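Local coordinates for protein LamCAT (Aquimarina, PDB 6JHJ) that probably hydrolyses laminarin, a marine beta-glucan, as a bacterial laminarinase of glycosyl hydrolase family 16, at residues 48-53 with 222-227; 82-87 with 157-162; 102-107 with 194-199. One frame throughout, in Å; residues are numbered along the deposited sequence.

Interaction 1: residues 48-53 with 222-227. With CA (calcium ion), chain B.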
loop_
_atom_site.group_PDB
_atom_site.type_symbol
_atom_site.label_atom_id
_atom_site.label_comp_id
_atom_site.label_asym_id
_atom_site.label_seq_id
_atom_site.Cartn_x
_atom_site.Cartn_y
_atom_site.Cartn_z
ATOM N N ASN A 48 -6.745 19.797 -6.437
ATOM C CA ASN A 48 -7.853 20.112 -5.552
ATOM C C ASN A 48 -7.847 19.286 -4.262
ATOM O O ASN A 48 -8.847 18.636 -3.930
ATOM C CB ASN A 48 -9.199 19.914 -6.274
ATOM C CG ASN A 48 -10.328 20.677 -5.589
ATOM O OD1 ASN A 48 -10.109 21.739 -4.973
ATOM N ND2 ASN A 48 -11.536 20.147 -5.682
ATOM N N GLY A 49 -6.714 19.251 -3.577
ATOM C CA GLY A 49 -6.715 18.649 -2.229
ATOM C C GLY A 49 -6.623 17.108 -2.319
ATOM O O GLY A 49 -6.885 16.454 -1.332
ATOM N N ASN A 50 -6.256 16.540 -3.480
ATOM C CA ASN A 50 -6.055 15.125 -3.612
ATOM C C ASN A 50 -4.699 14.831 -4.235
ATOM O O ASN A 50 -4.319 15.429 -5.196
ATOM C CB ASN A 50 -7.064 14.496 -4.602
ATOM C CG ASN A 50 -8.440 14.329 -4.025
ATOM O OD1 ASN A 50 -8.894 13.234 -3.839
ATOM N ND2 ASN A 50 -9.116 15.406 -3.780
ATOM N N LEU A 51 -4.000 13.835 -3.716
ATOM C CA LEU A 51 -2.842 13.266 -4.366
ATOM C C LEU A 51 -3.335 12.576 -5.595
ATOM O O LEU A 51 -4.357 11.846 -5.547
ATOM C CB LEU A 51 -2.243 12.243 -3.457
ATOM C CG LEU A 51 -1.114 11.409 -4.052
ATOM C CD1 LEU A 51 0.158 12.201 -4.340
ATOM C CD2 LEU A 51 -0.842 10.272 -3.065
ATOM N N VAL A 52 -2.637 12.690 -6.683
ATOM C CA VAL A 52 -2.983 12.007 -7.923
ATOM C C VAL A 52 -1.727 11.203 -8.323
ATOM O O VAL A 52 -0.683 11.791 -8.593
ATOM C CB VAL A 52 -3.347 12.927 -9.052
ATOM C CG1 VAL A 52 -3.641 12.138 -10.308
ATOM C CG2 VAL A 52 -4.510 13.792 -8.679
ATOM N N ILE A 53 -1.812 9.863 -8.302
ATOM C CA ILE A 53 -0.747 9.018 -8.831
ATOM C C ILE A 53 -1.242 8.584 -10.220
ATOM O O ILE A 53 -2.286 7.926 -10.305
ATOM C CB ILE A 53 -0.446 7.800 -7.957
ATOM C CG1 ILE A 53 0.196 8.248 -6.641
ATOM C CG2 ILE A 53 0.413 6.812 -8.764
ATOM C CD1 ILE A 53 0.426 7.135 -5.614
ATOM N N ARG A 222 -5.457 6.992 -13.292
ATOM C CA ARG A 222 -5.235 7.746 -12.079
ATOM C C ARG A 222 -5.753 7.095 -10.839
ATOM O O ARG A 222 -6.901 6.622 -10.834
ATOM C CB ARG A 222 -5.946 9.114 -12.168
ATOM C CG ARG A 222 -5.265 10.069 -13.121
ATOM C CD ARG A 222 -6.263 11.000 -13.808
ATOM N NE ARG A 222 -7.001 11.813 -12.871
ATOM C CZ ARG A 222 -6.708 13.085 -12.610
ATOM N NH1 ARG A 222 -5.601 13.642 -13.123
ATOM N NH2 ARG A 222 -7.480 13.768 -11.796
ATOM N N MET A 223 -4.952 7.167 -9.772
ATOM C CA MET A 223 -5.359 6.789 -8.422
ATOM C C MET A 223 -5.395 8.066 -7.625
ATOM O O MET A 223 -4.380 8.769 -7.570
ATOM C CB MET A 223 -4.321 5.832 -7.828
ATOM C CG MET A 223 -4.492 5.443 -6.350
ATOM S SD MET A 223 -3.051 4.373 -5.960
ATOM C CE MET A 223 -3.422 3.988 -4.285
ATOM N N LEU A 224 -6.516 8.383 -6.985
ATOM C CA LEU A 224 -6.609 9.643 -6.229
ATOM C C LEU A 224 -6.684 9.277 -4.746
ATOM O O LEU A 224 -7.380 8.295 -4.402
ATOM C CB LEU A 224 -7.874 10.417 -6.608
ATOM C CG LEU A 224 -7.610 11.528 -7.638
ATOM C CD1 LEU A 224 -7.259 10.946 -8.968
ATOM C CD2 LEU A 224 -8.756 12.536 -7.746
ATOM N N VAL A 225 -5.954 9.997 -3.918
ATOM C CA VAL A 225 -5.922 9.784 -2.471
ATOM C C VAL A 225 -6.270 11.110 -1.782
ATOM O O VAL A 225 -5.529 12.077 -1.922
ATOM C CB VAL A 225 -4.553 9.283 -2.022
ATOM C CG1 VAL A 225 -4.558 8.992 -0.535
ATOM C CG2 VAL A 225 -4.163 8.037 -2.788
ATOM N N ASP A 226 -7.433 11.197 -1.125
ATOM C CA ASP A 226 -7.915 12.376 -0.516
ATOM C C ASP A 226 -7.102 12.687 0.711
ATOM O O ASP A 226 -6.844 13.843 1.004
ATOM C CB ASP A 226 -9.395 12.172 -0.202
ATOM C CG ASP A 226 -10.134 13.474 0.233
ATOM O OD1 ASP A 226 -9.604 14.593 0.192
ATOM O OD2 ASP A 226 -11.241 13.268 0.690
ATOM N N TYR A 227 -6.716 11.673 1.461
ATOM C CA TYR A 227 -5.869 11.851 2.650
ATOM C C TYR A 227 -5.305 10.537 3.126
ATOM O O TYR A 227 -5.839 9.450 2.782
ATOM C CB TYR A 227 -6.688 12.442 3.788
ATOM C CG TYR A 227 -7.918 11.663 4.135
ATOM C CD1 TYR A 227 -7.819 10.561 4.948
ATOM C CD2 TYR A 227 -9.209 12.123 3.766
ATOM C CE1 TYR A 227 -8.938 9.855 5.348
ATOM C CE2 TYR A 227 -10.326 11.422 4.171
ATOM C CZ TYR A 227 -10.158 10.281 4.948
ATOM O OH TYR A 227 -11.203 9.538 5.374
HETATM CA CA CA B . -7.441 15.987 0.764
HETATM O O HOH W 1 -9.374 17.576 0.768
HETATM O O HOH W 2 -8.397 15.937 3.048
#
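Asp226 turns its carboxylate to the calcium ion that Gly49 binds from the other segment: with CG anti to the backbone N (chi1 -169°), the group is folded back beside its own carbonyl, and the residue becomes a two-point ligand. Its backbone O lies 2.2 Å from the metal and its OD1 2.6 Å, while Gly49 O completes the bridge between the segments at 2.2 Å from the calcium ion. Two waters and the backbone O of Glu11 add to the coordination. The side chain of Asn50 takes the other course, CG lying anti to its carbonyl carbon (chi1 -76°), which sets its amide against the CA and CB of Asp226, almost parallel to the carboxylate. Asn50 OD1 is hydrogen-bonded to Tyr157, and ND2 reaches back to Asn48 O at 3.2 Å, the acceptor lying in the amide plane although the donor stands well above the carbonyl plane.

Away from the metal the segments form an antiparallel pair of strands, of the kind from which the beta-sandwich (jelly roll) of family 16 is built. Leu51 and Val225 exchange two backbone hydrogen bonds, as do Ile53 and Met223. On the face carrying Leu51, Leu51 CD2 lies alongside Val225 CB at 4.0 Å. On the other, the two methyls of Val52 are shared: CG2 packs against Leu224 CD1, and CG1 sits 3.7 Å from Arg222 NH1 over one face of the guanidinium, whose charge is met by Glu47. Asp226 OD2, turned from the metal, holds a salt bridge with Arg86. The carboxylate is thus divided between two cations, an arrangement likely to stabilise its negative charge and to tie calcium binding to the alignment of the strands.

Interaction 2: residues 82-87 with 157-162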
loop_
_atom_site.group_PDB
_atom_site.type_symbol
_atom_site.label_atom_id
_atom_site.label_comp_id
_atom_site.label_asym_id
_atom_site.label_seq_id
_atom_site.Cartn_x
_atom_site.Cartn_y
_atom_site.Cartn_z
ATOM N N LYS A 82 -4.350 3.379 14.298
ATOM C CA LYS A 82 -5.378 3.336 13.321
ATOM C C LYS A 82 -4.822 4.075 12.101
ATOM O O LYS A 82 -4.487 5.245 12.184
ATOM C CB LYS A 82 -6.683 3.981 13.817
ATOM C CG LYS A 82 -7.770 4.086 12.792
ATOM C CD LYS A 82 -9.106 4.492 13.385
ATOM C CE LYS A 82 -9.966 5.079 12.281
ATOM N NZ LYS A 82 -11.340 5.221 12.870
ATOM N N VAL A 83 -4.737 3.397 10.954
ATOM C CA VAL A 83 -4.066 3.927 9.783
ATOM C C VAL A 83 -5.049 3.864 8.616
ATOM O O VAL A 83 -5.632 2.813 8.381
ATOM C CB VAL A 83 -2.807 3.128 9.438
ATOM C CG1 VAL A 83 -2.109 3.690 8.231
ATOM C CG2 VAL A 83 -1.844 3.111 10.637
ATOM N N GLU A 84 -5.314 4.981 7.960
ATOM C CA GLU A 84 -6.454 5.074 7.038
ATOM C C GLU A 84 -6.160 5.975 5.894
ATOM O O GLU A 84 -5.397 6.961 6.028
ATOM C CB GLU A 84 -7.602 5.702 7.809
ATOM C CG GLU A 84 -8.929 5.736 7.160
ATOM C CD GLU A 84 -9.982 6.139 8.184
ATOM O OE1 GLU A 84 -10.477 5.228 8.845
ATOM O OE2 GLU A 84 -10.265 7.334 8.309
ATOM N N ALA A 85 -6.783 5.683 4.744
ATOM C CA ALA A 85 -6.717 6.574 3.586
ATOM C C ALA A 85 -8.020 6.461 2.827
ATOM O O ALA A 85 -8.649 5.396 2.806
ATOM C CB ALA A 85 -5.557 6.209 2.716
ATOM N N ARG A 86 -8.411 7.565 2.224
ATOM C CA ARG A 86 -9.583 7.633 1.368
ATOM C C ARG A 86 -9.095 7.628 -0.074
ATOM O O ARG A 86 -8.366 8.527 -0.456
ATOM C CB ARG A 86 -10.355 8.918 1.658
ATOM C CG ARG A 86 -11.671 8.968 0.930
ATOM C CD ARG A 86 -12.600 9.975 1.561
ATOM N NE ARG A 86 -13.847 9.984 0.867
ATOM C CZ ARG A 86 -14.238 10.898 0.005
ATOM N NH1 ARG A 86 -13.509 11.930 -0.341
ATOM N NH2 ARG A 86 -15.455 10.769 -0.506
ATOM N N ILE A 87 -9.403 6.569 -0.806
ATOM C CA ILE A 87 -8.777 6.298 -2.106
ATOM C C ILE A 87 -9.838 5.973 -3.168
ATOM O O ILE A 87 -10.778 5.211 -2.894
ATOM C CB ILE A 87 -7.808 5.091 -1.984
ATOM C CG1 ILE A 87 -6.777 5.289 -0.906
ATOM C CG2 ILE A 87 -7.170 4.755 -3.330
ATOM C CD1 ILE A 87 -5.838 4.122 -0.688
ATOM N N TYR A 157 -14.489 6.821 -4.374
ATOM C CA TYR A 157 -13.736 6.910 -3.103
ATOM C C TYR A 157 -14.286 5.952 -2.108
ATOM O O TYR A 157 -15.520 5.870 -1.894
ATOM C CB TYR A 157 -13.821 8.268 -2.477
ATOM C CG TYR A 157 -13.076 9.369 -3.160
ATOM C CD1 TYR A 157 -11.696 9.478 -3.063
ATOM C CD2 TYR A 157 -13.762 10.302 -3.946
ATOM C CE1 TYR A 157 -11.013 10.511 -3.690
ATOM C CE2 TYR A 157 -13.086 11.335 -4.566
ATOM C CZ TYR A 157 -11.732 11.450 -4.419
ATOM O OH TYR A 157 -11.078 12.523 -5.012
ATOM N N HIS A 158 -13.376 5.203 -1.477
ATOM C CA HIS A 158 -13.702 4.375 -0.326
ATOM C C HIS A 158 -12.668 4.635 0.747
ATOM O O HIS A 158 -11.574 5.092 0.436
ATOM C CB HIS A 158 -13.765 2.904 -0.704
ATOM C CG HIS A 158 -14.955 2.554 -1.536
ATOM N ND1 HIS A 158 -14.964 2.582 -2.928
ATOM C CD2 HIS A 158 -16.199 2.219 -1.165
ATOM C CE1 HIS A 158 -16.171 2.255 -3.364
ATOM N NE2 HIS A 158 -16.938 2.064 -2.311
ATOM N N ILE A 159 -13.015 4.386 2.003
ATOM C CA ILE A 159 -12.078 4.543 3.130
ATOM C C ILE A 159 -11.505 3.189 3.539
ATOM O O ILE A 159 -12.246 2.296 3.893
ATOM C CB ILE A 159 -12.781 5.208 4.320
ATOM C CG1 ILE A 159 -13.250 6.625 3.861
ATOM C CG2 ILE A 159 -11.820 5.447 5.462
ATOM C CD1 ILE A 159 -14.171 7.305 4.850
ATOM N N TYR A 160 -10.198 3.049 3.458
ATOM C CA TYR A 160 -9.446 1.800 3.731
ATOM C C TYR A 160 -8.686 1.989 5.018
ATOM O O TYR A 160 -7.869 2.912 5.093
ATOM C CB TYR A 160 -8.502 1.506 2.602
ATOM C CG TYR A 160 -9.241 1.304 1.291
ATOM C CD1 TYR A 160 -9.878 0.073 1.037
ATOM C CD2 TYR A 160 -9.397 2.308 0.409
ATOM C CE1 TYR A 160 -10.596 -0.110 -0.120
ATOM C CE2 TYR A 160 -10.120 2.124 -0.778
ATOM C CZ TYR A 160 -10.736 0.908 -1.004
ATOM O OH TYR A 160 -11.473 0.643 -2.157
ATOM N N THR A 161 -8.946 1.140 5.996
ATOM C CA THR A 161 -8.460 1.333 7.357
ATOM C C THR A 161 -7.904 0.057 7.959
ATOM O O THR A 161 -8.484 -1.017 7.774
ATOM C CB THR A 161 -9.675 1.747 8.205
ATOM O OG1 THR A 161 -10.290 2.910 7.643
ATOM C CG2 THR A 161 -9.288 2.047 9.617
ATOM N N ILE A 162 -6.906 0.190 8.842
ATOM C CA ILE A 162 -6.604 -0.841 9.781
ATOM C C ILE A 162 -6.667 -0.266 11.191
ATOM O O ILE A 162 -6.363 0.914 11.346
ATOM C CB ILE A 162 -5.198 -1.514 9.578
ATOM C CG1 ILE A 162 -4.070 -0.482 9.536
ATOM C CG2 ILE A 162 -5.205 -2.457 8.372
ATOM C CD1 ILE A 162 -2.692 -1.118 9.701
HETATM O O HOH W 3 -15.930 7.864 0.788
HETATM O O HOH W 4 -11.678 2.776 -3.901
#
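Arg86 and Tyr157 meet in a stack: the guanidinium lies flat on the phenol ring, planes 16° apart and centres 4.3 Å apart. The cation-pi contact is off-centre, since CZ sits nearest the CB–CG end of the tyrosine, 3.6 Å from Tyr157 CB. An arm extended from CG to NE, with CG anti to the backbone N (chi1 -173°), carries the group there, and NH1 goes on to a salt bridge with Asp226. A leucine in place of Arg86 would probably leave the face of Tyr157 without its cationic cover and Asp226 without its salt-bridge partner.

Among polar side chains, Thr161 OG1 donates to Glu84 OE1 at 2.6 Å, meeting the oxygen on its anti side, a little out of the carboxylate plane. A water bridges Ile87 O and Tyr160 OH. Backbone hydrogen bonds join Val83 with Ile162, Ala85 with Tyr160 and Ile87 with His158, two for each pair. These are neighbouring antiparallel strands of the family 16 beta-sandwich, with Val83, Ala85 and Ile87 turned to Phe99 of strand 95-103.

Apolar contacts lie on that same face. Val83 CB touches Ile162 CG1 at 3.8 Å, and Ile87 CB approaches Tyr160 CE2 at 4.0 Å. On the opposite face the methyl Ile159 CG2 is in van der Waals contact with the carboxylate carbon Glu84 CD, 3.4 Å away.

Interaction 3: residues 102-107 with 194-199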
loop_
_atom_site.group_PDB
_atom_site.type_symbol
_atom_site.label_atom_id
_atom_site.label_comp_id
_atom_site.label_asym_id
_atom_site.label_seq_id
_atom_site.Cartn_x
_atom_site.Cartn_y
_atom_site.Cartn_z
ATOM N N LEU A 102 5.414 -1.195 5.771
ATOM C CA LEU A 102 6.575 -2.059 5.978
ATOM C C LEU A 102 7.260 -1.768 7.306
ATOM O O LEU A 102 7.316 -0.633 7.745
ATOM C CB LEU A 102 7.601 -1.881 4.863
ATOM C CG LEU A 102 7.311 -2.531 3.525
ATOM C CD1 LEU A 102 8.165 -1.973 2.394
ATOM C CD2 LEU A 102 7.461 -4.032 3.621
ATOM N N GLY A 103 7.887 -2.765 7.880
ATOM C CA GLY A 103 8.646 -2.572 9.125
ATOM C C GLY A 103 9.870 -1.688 8.840
ATOM O O GLY A 103 10.579 -1.889 7.840
ATOM N N ASP A 104 10.096 -0.705 9.680
ATOM C CA ASP A 104 11.311 0.124 9.667
ATOM C C ASP A 104 12.575 -0.737 9.635
ATOM O O ASP A 104 13.564 -0.307 9.050
ATOM C CB ASP A 104 11.424 0.911 10.952
ATOM C CG ASP A 104 10.701 2.221 10.910
ATOM O OD1 ASP A 104 10.202 2.645 9.854
ATOM O OD2 ASP A 104 10.689 2.876 11.966
ATOM N N ASN A 105 12.550 -1.943 10.196
ATOM C CA ASN A 105 13.766 -2.744 10.270
ATOM C C ASN A 105 14.064 -3.430 8.965
ATOM O O ASN A 105 15.011 -4.191 8.865
ATOM C CB ASN A 105 13.712 -3.710 11.450
ATOM C CG ASN A 105 12.616 -4.766 11.310
ATOM O OD1 ASN A 105 11.872 -4.841 10.290
ATOM N ND2 ASN A 105 12.481 -5.560 12.325
ATOM N N ILE A 106 13.350 -3.112 7.887
ATOM C CA ILE A 106 13.661 -3.714 6.637
ATOM C C ILE A 106 15.127 -3.461 6.287
ATOM O O ILE A 106 15.725 -4.289 5.600
ATOM C CB ILE A 106 12.745 -3.190 5.497
ATOM C CG1 ILE A 106 12.968 -3.945 4.223
ATOM C CG2 ILE A 106 12.888 -1.673 5.311
ATOM C CD1 ILE A 106 11.920 -3.604 3.184
ATOM N N SER A 107 15.647 -2.303 6.664
ATOM C CA SER A 107 17.037 -1.944 6.366
ATOM C C SER A 107 18.050 -2.930 6.969
ATOM O O SER A 107 19.081 -3.115 6.368
ATOM C CB SER A 107 17.321 -0.502 6.817
ATOM O OG SER A 107 17.085 -0.377 8.205
ATOM N N HIS A 194 5.176 -6.065 16.149
ATOM C CA HIS A 194 5.321 -5.292 17.383
ATOM C C HIS A 194 6.501 -4.326 17.297
ATOM O O HIS A 194 7.144 -4.059 18.289
ATOM C CB HIS A 194 5.491 -6.234 18.579
ATOM C CG HIS A 194 4.320 -7.094 18.744
ATOM N ND1 HIS A 194 3.154 -6.658 19.315
ATOM C CD2 HIS A 194 4.082 -8.337 18.288
ATOM C CE1 HIS A 194 2.262 -7.625 19.239
ATOM N NE2 HIS A 194 2.797 -8.635 18.603
ATOM N N ASN A 195 6.745 -3.792 16.106
ATOM C CA ASN A 195 7.833 -2.817 15.813
ATOM C C ASN A 195 7.224 -1.631 15.059
ATOM O O ASN A 195 6.001 -1.660 14.733
ATOM C CB ASN A 195 8.854 -3.467 14.884
ATOM C CG ASN A 195 9.639 -4.560 15.539
ATOM O OD1 ASN A 195 9.806 -4.564 16.757
ATOM N ND2 ASN A 195 10.125 -5.499 14.742
ATOM N N ASN A 196 7.985 -0.557 14.795
ATOM C CA ASN A 196 7.469 0.559 14.026
ATOM C C ASN A 196 7.403 0.204 12.533
ATOM O O ASN A 196 8.263 -0.483 12.020
ATOM C CB ASN A 196 8.365 1.818 14.159
ATOM C CG ASN A 196 8.664 2.170 15.591
ATOM O OD1 ASN A 196 7.851 2.075 16.424
ATOM N ND2 ASN A 196 9.947 2.362 15.889
ATOM N N PHE A 197 6.366 0.674 11.868
ATOM C CA PHE A 197 6.181 0.514 10.437
ATOM C C PHE A 197 5.941 1.887 9.823
ATOM O O PHE A 197 5.323 2.772 10.468
ATOM C CB PHE A 197 4.907 -0.314 10.157
ATOM C CG PHE A 197 5.088 -1.796 10.324
ATOM C CD1 PHE A 197 5.424 -2.326 11.542
ATOM C CD2 PHE A 197 4.850 -2.639 9.302
ATOM C CE1 PHE A 197 5.640 -3.721 11.661
ATOM C CE2 PHE A 197 4.999 -4.006 9.393
ATOM C CZ PHE A 197 5.376 -4.550 10.592
ATOM N N PHE A 198 6.362 2.038 8.578
ATOM C CA PHE A 198 6.124 3.210 7.754
ATOM C C PHE A 198 5.076 2.908 6.667
ATOM O O PHE A 198 4.804 1.731 6.431
ATOM C CB PHE A 198 7.397 3.743 7.151
ATOM C CG PHE A 198 8.095 2.833 6.232
ATOM C CD1 PHE A 198 7.813 2.811 4.862
ATOM C CD2 PHE A 198 9.101 2.014 6.685
ATOM C CE1 PHE A 198 8.524 1.964 4.035
ATOM C CE2 PHE A 198 9.792 1.187 5.851
ATOM C CZ PHE A 198 9.511 1.126 4.524
ATOM N N ILE A 199 4.549 3.977 6.057
ATOM C CA ILE A 199 3.456 3.844 5.082
ATOM C C ILE A 199 3.978 3.976 3.692
ATOM O O ILE A 199 4.941 4.748 3.433
ATOM C CB ILE A 199 2.414 4.956 5.346
ATOM C CG1 ILE A 199 1.613 4.653 6.619
ATOM C CG2 ILE A 199 1.465 5.124 4.183
ATOM C CD1 ILE A 199 0.779 5.827 7.119
HETATM O O HOH W 5 12.173 2.537 14.115
HETATM O O HOH W 6 10.291 -2.506 12.186
#
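Gly103 lies over the face of the Phe197 ring: its CA stands 3.7 Å from the ring centroid, only 7° off the ring normal, a CH-pi interaction over the middle of the face. Phe198 is used differently. With CG lodged between its backbone N and carbonyl carbon (chi1 63°), its ring swings over the neighbouring strand, where CZ packs on Leu102 CB at 3.6 Å. Asp104 OD1 meets the edge of the same ring, 3.4 Å from Phe198 CD2 and in the ring plane, an approach that puts a carboxylate oxygen against the weakly positive C-H rim. Ile106 CG2 also reaches this edge.

Hydrogen bonding is mostly by backbone. Leu102 and Phe198 form an antiparallel pair with two bonds, and just past it Asp104 N donates to Asn196 O at 3.0 Å. Two waters extend the polar link. One donates to Asp104 OD2 at 2.6 Å and accepts from Asn196 ND2; the other accepts from Asn105 N and donates to Asn196 O. Asp104 OD2 is further held by Ser77.

A type I turn from Gly103 to Ile106 leads strand 95-103 into the short helix 106-109. Strand 95-103 pairs with strand 197-205 and also with strand 116-118, whose Ile117 touches Phe197, and Trp164 meets Phe197 edge-to-face.

All three contacts pair antiparallel strands, and all are partly buried. Interaction 2 has no fully exposed residue among those that touch, six of the twelve being buried, whereas interactions 1 and 3 each have one at the surface, Arg222 and Asn196. Interactions 1 and 2 share a sheet, strands 221-232 and 81-88 being neighbours in it, and are joined directly by polar side chains; here charged groups and the metal add to the backbone pairing at one end. Interaction 3, about 25 Å from interaction 1 between centres and across the middle of the chain, adds phenylalanine rings and bridging waters to a short backbone pairing where strand gives way to turn. Its link to interaction 2 is apolar, Val83 CG1 packing on Ile199 CD1.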